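Local coordinates for uncharacterized protein DUF1185 (PDB 3BYQ) that is of unknown function but, with its novel variant of the Bacillus chorismate mutase fold, probably has a role in amino-acid metabolism, at residues I5-R10 with S34-R39; R58-L63 with A96-A101; G87-M92 with R158-L163. All coordinates share one frame; numbering follows the deposited sequence.

The three contacts lie in one family region, arranged around the central mixed sheet. Contact 1 comes first along the chain and pairs the strands of the hairpin 7-17/29-39. The segments of contacts 2 and 3 alternate in sequence: contact 2 joins helices 51-72 and 98-109, whereas contact 3 brings the loop after strand 79-86 to the start of strand 161-169. The centre of contact 1 is about 12 Å from each of the others, and those two are about 16 Å apart. L60 of helix 51-72 packs on A36 and I7, while strand 29-39 neighbours strand 161-169, so contact 1 links the helical layer to the sheet end held by contact 3.

Contact 1 of 3, residues I5-R10 with S34-R39; sequences IEIRKR and SCAVIR
I5 lays its CG2 methyl against CG2 of I38 at the open end of the antiparallel hairpin formed by strands 7-17 and 29-39, whose local axes run 161° apart. The side chains of E6 and R39 run side by side, their flat ends turned 58° apart, and form a salt bridge: R39 NE reaches E6 OE1 at 2.9 Å, from above the carboxylate plane but within its own guanidinium plane, and a weak bond joins R39 NH2 to E6 OE2. A bend at chi3 of R39 (64°) turns the guanidinium edge toward E6. R39 N also binds E6 O, and a water spans E6 N and R39 O, adding a third link.

I7 and I38 form a non-hydrogen-bonded pair, with I7 CG1 4.0 Å from I38 CG2. Next comes a classic beta bulge, R8 and K9 together opposing V37. R8 N donates to V37 O (2.8 Å) and V37 N to K9 O (2.9 Å). The extra residue brings both long side chains alongside V37: R8 NH2 lies 3.9 Å from V37 CG1, and K9 CG touches V37 CG2. Their charged ends continue past V37 to D155, with R8 also bound to E161 and K9 to E15 of the second subunit. K9 and R10 pair with a strand of that subunit, carrying the sheet across the interface.

R10 sits opposite A36, its CG 4.0 Å from A36 CB. Its NH2 forms a salt bridge with E67, a residue of helix 51-72 that also bonds S34 OG. At the guanidinium edge, one water accepts from R10 NE at 3.0 Å and also lies within hydrogen-bonding distance of S34 OG and C35 O.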
# COMPACT_ATOMS: atom_id res chain seq x y z
N ILE B 5 -26.13 -8.00 14.56
CA ILE B 5 -24.77 -8.54 14.43
C ILE B 5 -24.75 -9.75 13.53
O ILE B 5 -25.23 -10.81 13.88
CB ILE B 5 -24.17 -8.90 15.78
CG1 ILE B 5 -24.19 -7.68 16.71
CG2 ILE B 5 -22.72 -9.44 15.60
CD1 ILE B 5 -23.62 -7.98 18.10
N GLU B 6 -24.18 -9.56 12.35
CA GLU B 6 -24.05 -10.65 11.37
C GLU B 6 -22.60 -10.77 10.95
O GLU B 6 -22.09 -9.92 10.26
CB GLU B 6 -24.92 -10.37 10.15
CG GLU B 6 -26.38 -10.26 10.49
CD GLU B 6 -27.23 -9.81 9.33
OE1 GLU B 6 -26.71 -9.63 8.20
OE2 GLU B 6 -28.43 -9.63 9.55
N ILE B 7 -21.95 -11.85 11.36
CA ILE B 7 -20.51 -12.07 11.10
C ILE B 7 -20.24 -12.79 9.77
O ILE B 7 -20.74 -13.90 9.53
CB ILE B 7 -19.86 -12.89 12.26
CG1 ILE B 7 -20.12 -12.25 13.62
CG2 ILE B 7 -18.33 -13.08 12.03
CD1 ILE B 7 -19.71 -13.12 14.79
N ARG B 8 -19.41 -12.18 8.93
CA ARG B 8 -19.01 -12.76 7.67
C ARG B 8 -17.79 -13.66 7.86
O ARG B 8 -17.72 -14.78 7.39
CB ARG B 8 -18.71 -11.66 6.64
CG ARG B 8 -18.28 -12.27 5.32
CD ARG B 8 -18.26 -11.31 4.16
NE ARG B 8 -17.34 -10.20 4.29
CZ ARG B 8 -16.09 -10.18 3.84
NH1 ARG B 8 -15.56 -11.24 3.32
NH2 ARG B 8 -15.36 -9.09 3.99
N LYS B 9 -16.81 -13.09 8.55
CA LYS B 9 -15.55 -13.80 8.81
C LYS B 9 -14.86 -13.27 10.02
O LYS B 9 -15.17 -12.19 10.51
CB LYS B 9 -14.62 -13.75 7.59
CG LYS B 9 -14.13 -12.41 7.24
CD LYS B 9 -13.45 -12.41 5.87
CE LYS B 9 -12.16 -13.17 5.83
NZ LYS B 9 -11.66 -13.21 4.38
N ARG B 10 -13.93 -14.08 10.50
CA ARG B 10 -13.15 -13.77 11.69
C ARG B 10 -11.71 -14.17 11.45
O ARG B 10 -11.42 -15.04 10.62
CB ARG B 10 -13.69 -14.58 12.87
CG ARG B 10 -15.02 -14.13 13.43
CD ARG B 10 -15.56 -15.11 14.42
NE ARG B 10 -14.76 -15.16 15.65
CZ ARG B 10 -14.95 -15.99 16.66
NH1 ARG B 10 -16.00 -16.78 16.68
NH2 ARG B 10 -14.11 -15.96 17.69
N SER B 34 -7.95 -10.84 17.80
CA SER B 34 -9.15 -11.53 17.36
C SER B 34 -10.02 -10.47 16.72
O SER B 34 -10.37 -9.50 17.36
CB SER B 34 -9.89 -12.19 18.53
OG SER B 34 -11.03 -12.95 18.10
N CYS B 35 -10.35 -10.70 15.45
CA CYS B 35 -11.15 -9.78 14.63
C CYS B 35 -12.39 -10.46 14.08
O CYS B 35 -12.39 -11.67 13.75
CB CYS B 35 -10.34 -9.32 13.43
SG CYS B 35 -8.69 -8.58 13.82
N ALA B 36 -13.44 -9.65 13.96
CA ALA B 36 -14.69 -10.06 13.33
C ALA B 36 -15.14 -8.97 12.36
O ALA B 36 -15.14 -7.77 12.71
CB ALA B 36 -15.80 -10.30 14.37
N VAL B 37 -15.56 -9.44 11.18
CA VAL B 37 -16.09 -8.60 10.11
C VAL B 37 -17.59 -8.80 10.11
O VAL B 37 -18.07 -9.91 9.96
CB VAL B 37 -15.52 -8.98 8.74
CG1 VAL B 37 -16.14 -8.11 7.67
CG2 VAL B 37 -13.99 -8.84 8.74
N ILE B 38 -18.30 -7.70 10.36
CA ILE B 38 -19.76 -7.71 10.43
C ILE B 38 -20.39 -6.72 9.47
O ILE B 38 -19.76 -5.82 9.01
CB ILE B 38 -20.29 -7.48 11.85
CG1 ILE B 38 -20.21 -6.01 12.30
CG2 ILE B 38 -19.56 -8.41 12.86
CD1 ILE B 38 -21.04 -5.68 13.60
N ARG B 39 -21.64 -6.98 9.11
CA ARG B 39 -22.38 -6.05 8.27
C ARG B 39 -22.63 -4.80 9.09
O ARG B 39 -22.90 -4.86 10.29
CB ARG B 39 -23.72 -6.67 7.85
CG ARG B 39 -24.51 -5.79 6.91
CD ARG B 39 -25.73 -6.51 6.37
NE ARG B 39 -26.67 -6.82 7.43
CZ ARG B 39 -27.56 -5.96 7.94
NH1 ARG B 39 -27.59 -4.71 7.53
NH2 ARG B 39 -28.38 -6.37 8.91
O HOH W 1 -24.03 -6.91 11.57
O HOH W 2 -12.23 -13.54 15.79

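Contact 2 of 3, residues R58-L63 with A96-A101; sequences RSLGTL and AVWHEA. With EDO (1,2-ethanediol), chain Q.
Helices 51-72 and 98-109 pack against each other in the helical layer of the fold, and the nearest CA atoms here are those of R58 and A101, 4.3 Å apart. Glycine at G61 makes room for the neighbouring helix: the six-membered end of the W98 indole reaches its backbone, CH2 lying 3.6 Å from G61 N, while A101 O comes within 4.0 Å of G61 CA. L60 flanks the same end of the ring. It crosses W98 at about a right angle and sets CD2 4.0 Å from W98 CZ3. W98 itself is anchored to the sheet, where NE1 bonds A165 O and the ring stacks with F164.

Farther from the sheet the contact turns polar. R58 leaves its helix with CG opposite the backbone N (chi1 -166°) and then bends at both chi2 and chi3, which folds CD against A101 O and swings the guanidinium toward E100. R58 NH2 donates to E100 OE2 at 3.1 Å in a salt bridge with an N-H...O angle of 158°. The two planar groups stand almost perpendicular, 87° apart, and the oxygen is met from above the carboxylate plane. A water reinforces the pair, accepting from R58 NE at 2.8 Å and donating to the same E100 OE2. On another part of its edge, R58 NH1 donates to O2 of an ethanediol, probably from the crystallisation liquor; the same molecule is hydrogen-bonded to S108 OG.

The other carboxylate oxygen, E100 OE1, forms a salt bridge with R143 of the third subunit. E100 therefore lies between two arginines, one from each chain, an arrangement likely to stabilise its negative charge and to couple the helix pair to the subunit interface.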
# COMPACT_ATOMS: atom_id res chain seq x y z
N ARG B 58 -21.74 -5.68 22.80
CA ARG B 58 -21.03 -6.18 23.98
C ARG B 58 -20.82 -7.69 23.87
O ARG B 58 -19.77 -8.18 24.25
CB ARG B 58 -21.77 -5.80 25.26
CG ARG B 58 -20.96 -5.97 26.54
CD ARG B 58 -20.03 -4.80 26.79
NE ARG B 58 -20.77 -3.56 27.03
CZ ARG B 58 -21.39 -3.27 28.18
NH1 ARG B 58 -21.28 -4.05 29.24
NH2 ARG B 58 -22.06 -2.14 28.28
N SER B 59 -21.81 -8.38 23.30
CA SER B 59 -21.72 -9.85 23.13
C SER B 59 -20.60 -10.25 22.18
O SER B 59 -19.98 -11.30 22.34
CB SER B 59 -23.05 -10.46 22.67
OG SER B 59 -23.45 -9.95 21.42
N LEU B 60 -20.38 -9.43 21.18
CA LEU B 60 -19.27 -9.65 20.23
C LEU B 60 -17.95 -9.46 20.97
O LEU B 60 -17.01 -10.22 20.77
CB LEU B 60 -19.36 -8.68 19.06
CG LEU B 60 -18.32 -8.90 17.96
CD1 LEU B 60 -18.52 -10.27 17.30
CD2 LEU B 60 -18.38 -7.76 16.91
N GLY B 61 -17.88 -8.42 21.80
CA GLY B 61 -16.71 -8.16 22.65
C GLY B 61 -16.40 -9.39 23.49
O GLY B 61 -15.25 -9.86 23.58
N THR B 62 -17.44 -9.95 24.10
CA THR B 62 -17.26 -11.14 24.96
C THR B 62 -16.74 -12.34 24.17
O THR B 62 -15.84 -13.03 24.59
CB THR B 62 -18.56 -11.48 25.71
OG1 THR B 62 -18.93 -10.34 26.49
CG2 THR B 62 -18.38 -12.72 26.60
N LEU B 63 -17.30 -12.52 23.00
CA LEU B 63 -16.90 -13.63 22.14
C LEU B 63 -15.40 -13.57 21.82
O LEU B 63 -14.65 -14.57 21.94
CB LEU B 63 -17.71 -13.57 20.83
CG LEU B 63 -17.42 -14.70 19.84
CD1 LEU B 63 -17.96 -16.08 20.34
CD2 LEU B 63 -17.95 -14.31 18.45
N ALA B 96 -16.71 3.84 16.81
CA ALA B 96 -16.57 4.37 18.15
C ALA B 96 -17.41 3.66 19.20
O ALA B 96 -17.13 3.73 20.40
CB ALA B 96 -16.83 5.88 18.15
N VAL B 97 -18.44 2.97 18.73
CA VAL B 97 -19.24 2.10 19.61
C VAL B 97 -18.40 1.00 20.32
O VAL B 97 -18.78 0.50 21.38
CB VAL B 97 -20.38 1.37 18.84
CG1 VAL B 97 -21.45 2.36 18.38
CG2 VAL B 97 -19.83 0.53 17.68
N TRP B 98 -17.26 0.67 19.73
CA TRP B 98 -16.39 -0.40 20.24
C TRP B 98 -15.61 -0.01 21.51
O TRP B 98 -15.13 -0.86 22.21
CB TRP B 98 -15.45 -0.83 19.13
CG TRP B 98 -14.78 -2.20 19.32
CD1 TRP B 98 -13.44 -2.46 19.36
CD2 TRP B 98 -15.44 -3.45 19.47
NE1 TRP B 98 -13.22 -3.82 19.52
CE2 TRP B 98 -14.43 -4.44 19.60
CE3 TRP B 98 -16.77 -3.84 19.49
CZ2 TRP B 98 -14.73 -5.78 19.72
CZ3 TRP B 98 -17.06 -5.15 19.63
CH2 TRP B 98 -16.05 -6.12 19.77
N HIS B 99 -15.47 1.28 21.77
CA HIS B 99 -14.80 1.71 23.00
C HIS B 99 -15.48 1.06 24.20
O HIS B 99 -14.82 0.42 25.02
CB HIS B 99 -14.75 3.22 23.11
CG HIS B 99 -13.79 3.86 22.17
ND1 HIS B 99 -12.42 3.87 22.39
CD2 HIS B 99 -13.99 4.56 21.02
CE1 HIS B 99 -11.82 4.50 21.40
NE2 HIS B 99 -12.74 4.95 20.56
N GLU B 100 -16.80 1.19 24.27
CA GLU B 100 -17.56 0.58 25.35
C GLU B 100 -17.76 -0.91 25.09
O GLU B 100 -17.44 -1.73 25.94
CB GLU B 100 -18.90 1.24 25.56
CG GLU B 100 -19.68 0.60 26.69
CD GLU B 100 -21.06 1.11 26.79
OE1 GLU B 100 -21.20 2.25 27.22
OE2 GLU B 100 -22.00 0.37 26.44
N ALA B 101 -18.20 -1.26 23.89
CA ALA B 101 -18.56 -2.66 23.60
C ALA B 101 -17.39 -3.61 23.71
O ALA B 101 -17.51 -4.67 24.32
CB ALA B 101 -19.27 -2.81 22.24
C1 EDO Q . -20.34 -8.23 29.37
O1 EDO Q . -21.69 -8.32 28.90
C2 EDO Q . -20.23 -7.18 30.47
O2 EDO Q . -19.34 -6.13 30.07
O HOH W 3 -21.62 -1.85 24.95

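Contact 3 of 3, residues G87-M92 with R158-L163. With EDO (1,2-ethanediol), chain I.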
# COMPACT_ATOMS: atom_id res chain seq x y z
N GLY B 87 -15.93 0.41 7.15
CA GLY B 87 -15.91 0.51 5.70
C GLY B 87 -16.27 1.87 5.20
O GLY B 87 -16.89 2.70 5.94
N VAL B 88 -15.94 2.13 3.93
CA VAL B 88 -16.06 3.50 3.42
C VAL B 88 -17.45 4.09 3.33
O VAL B 88 -17.57 5.31 3.23
CB VAL B 88 -15.35 3.76 2.06
CG1 VAL B 88 -13.86 3.67 2.21
CG2 VAL B 88 -15.88 2.87 0.96
N ASP B 89 -18.48 3.24 3.35
CA ASP B 89 -19.87 3.73 3.36
C ASP B 89 -20.39 4.04 4.78
O ASP B 89 -21.53 4.44 4.93
CB ASP B 89 -20.82 2.78 2.63
CG ASP B 89 -20.66 2.80 1.13
OD1 ASP B 89 -19.77 3.52 0.59
OD2 ASP B 89 -21.43 2.06 0.47
N GLY B 90 -19.55 3.86 5.80
CA GLY B 90 -19.92 4.13 7.17
C GLY B 90 -19.32 5.43 7.65
O GLY B 90 -18.95 6.29 6.85
N GLU B 91 -19.26 5.57 8.96
CA GLU B 91 -18.68 6.74 9.62
C GLU B 91 -17.92 6.29 10.85
O GLU B 91 -18.13 5.19 11.37
CB GLU B 91 -19.72 7.79 9.98
CG GLU B 91 -20.74 7.34 11.00
CD GLU B 91 -21.71 8.47 11.37
OE1 GLU B 91 -21.30 9.45 12.05
OE2 GLU B 91 -22.91 8.36 10.99
N MSE B 92 -17.08 7.19 11.34
CA MSE B 92 -16.22 6.92 12.49
C MSE B 92 -17.04 6.48 13.69
O MSE B 92 -16.65 5.59 14.43
CB MSE B 92 -15.40 8.17 12.86
CG MSE B 92 -14.16 7.93 13.68
SE MSE B 92 -12.79 6.86 12.80
CE MSE B 92 -11.23 7.77 13.58
N ARG B 158 -15.46 -4.30 3.74
CA ARG B 158 -15.98 -3.86 2.46
C ARG B 158 -16.81 -2.61 2.84
O ARG B 158 -16.99 -2.33 4.01
CB ARG B 158 -16.72 -4.99 1.76
CG ARG B 158 -15.71 -6.09 1.42
CD ARG B 158 -16.34 -7.17 0.71
NE ARG B 158 -15.44 -8.31 0.56
CZ ARG B 158 -15.76 -9.42 -0.12
NH1 ARG B 158 -16.90 -9.51 -0.79
NH2 ARG B 158 -14.92 -10.41 -0.13
N PRO B 159 -17.26 -1.83 1.85
CA PRO B 159 -17.86 -0.55 2.14
C PRO B 159 -18.95 -0.52 3.21
O PRO B 159 -19.03 0.45 3.98
CB PRO B 159 -18.39 -0.13 0.77
CG PRO B 159 -17.35 -0.67 -0.19
CD PRO B 159 -16.99 -2.02 0.41
N ARG B 160 -19.74 -1.58 3.25
CA ARG B 160 -20.91 -1.67 4.13
C ARG B 160 -20.71 -2.64 5.30
O ARG B 160 -21.65 -3.21 5.82
CB ARG B 160 -22.14 -2.02 3.27
CG ARG B 160 -22.41 -0.96 2.21
CD ARG B 160 -23.59 -1.25 1.34
NE ARG B 160 -23.25 -2.19 0.29
CZ ARG B 160 -22.42 -1.91 -0.70
NH1 ARG B 160 -21.78 -0.74 -0.75
NH2 ARG B 160 -22.18 -2.83 -1.60
N GLU B 161 -19.45 -2.78 5.68
CA GLU B 161 -19.03 -3.62 6.81
C GLU B 161 -18.23 -2.85 7.83
O GLU B 161 -17.84 -1.69 7.63
CB GLU B 161 -18.19 -4.78 6.34
CG GLU B 161 -18.88 -5.67 5.35
CD GLU B 161 -18.05 -6.85 4.96
OE1 GLU B 161 -16.83 -6.66 4.68
OE2 GLU B 161 -18.64 -7.96 4.83
N ILE B 162 -18.03 -3.51 8.95
CA ILE B 162 -17.15 -3.03 10.03
C ILE B 162 -16.33 -4.19 10.55
O ILE B 162 -16.83 -5.33 10.63
CB ILE B 162 -17.90 -2.44 11.26
CG1 ILE B 162 -18.98 -1.43 10.85
CG2 ILE B 162 -16.87 -1.79 12.26
CD1 ILE B 162 -20.08 -1.17 11.95
N LEU B 163 -15.04 -3.91 10.78
CA LEU B 163 -14.11 -4.88 11.38
C LEU B 163 -13.85 -4.42 12.80
O LEU B 163 -13.46 -3.27 13.04
CB LEU B 163 -12.80 -4.93 10.56
CG LEU B 163 -11.77 -5.99 10.98
CD1 LEU B 163 -10.73 -6.16 9.85
CD2 LEU B 163 -11.05 -5.60 12.26
C1 EDO I . -18.96 1.01 -2.89
O1 EDO I . -19.60 -0.20 -3.36
C2 EDO I . -19.60 2.21 -3.57
O2 EDO I . -19.44 2.05 -4.98
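G87 N donates to E161 O at 2.9 Å, carrying the antiparallel pairing of strands 79-86 and 161-169 to the sheet margin, where the two segments turn beside each other. Both form type I beta turns, from G87 to G90 and from R158 to E161. P159 O, inside the second turn, accepts a bond from D89 N (2.9 Å). G87 CA is fitted closely against the carbonyls of R158 and P159 in the same turn and makes a C-H...O contact with R158 O at 3.5 Å. Within the 158-161 turn, the E161 carboxylate reaches back to receive R158 N at OE1, while its OE2 is held by R8.

The P159 ring is the main apolar element. V88 lies alongside it, with CG2 3.9 Å from P159 CB, and D89 crosses it at an angle so that its CG comes within 3.7 Å of the same CB. The loops of other subunits meet this surface: R160 NH2 forms a salt bridge with D89 of the fourth subunit, and V88 packs on P159 of the fifth.

Beyond the proline, D89 and R160 run in the same direction. R160 folds at its third torsion (-81°), which carries the guanidinium over to D89 for a salt bridge within the chain. R160 NH1 approaches D89 OD2 to 3.1 Å from above the carboxylate plane, with the oxygen lying in the guanidinium plane, and donates a weak bond to O1 of an ethanediol at 3.4 Å.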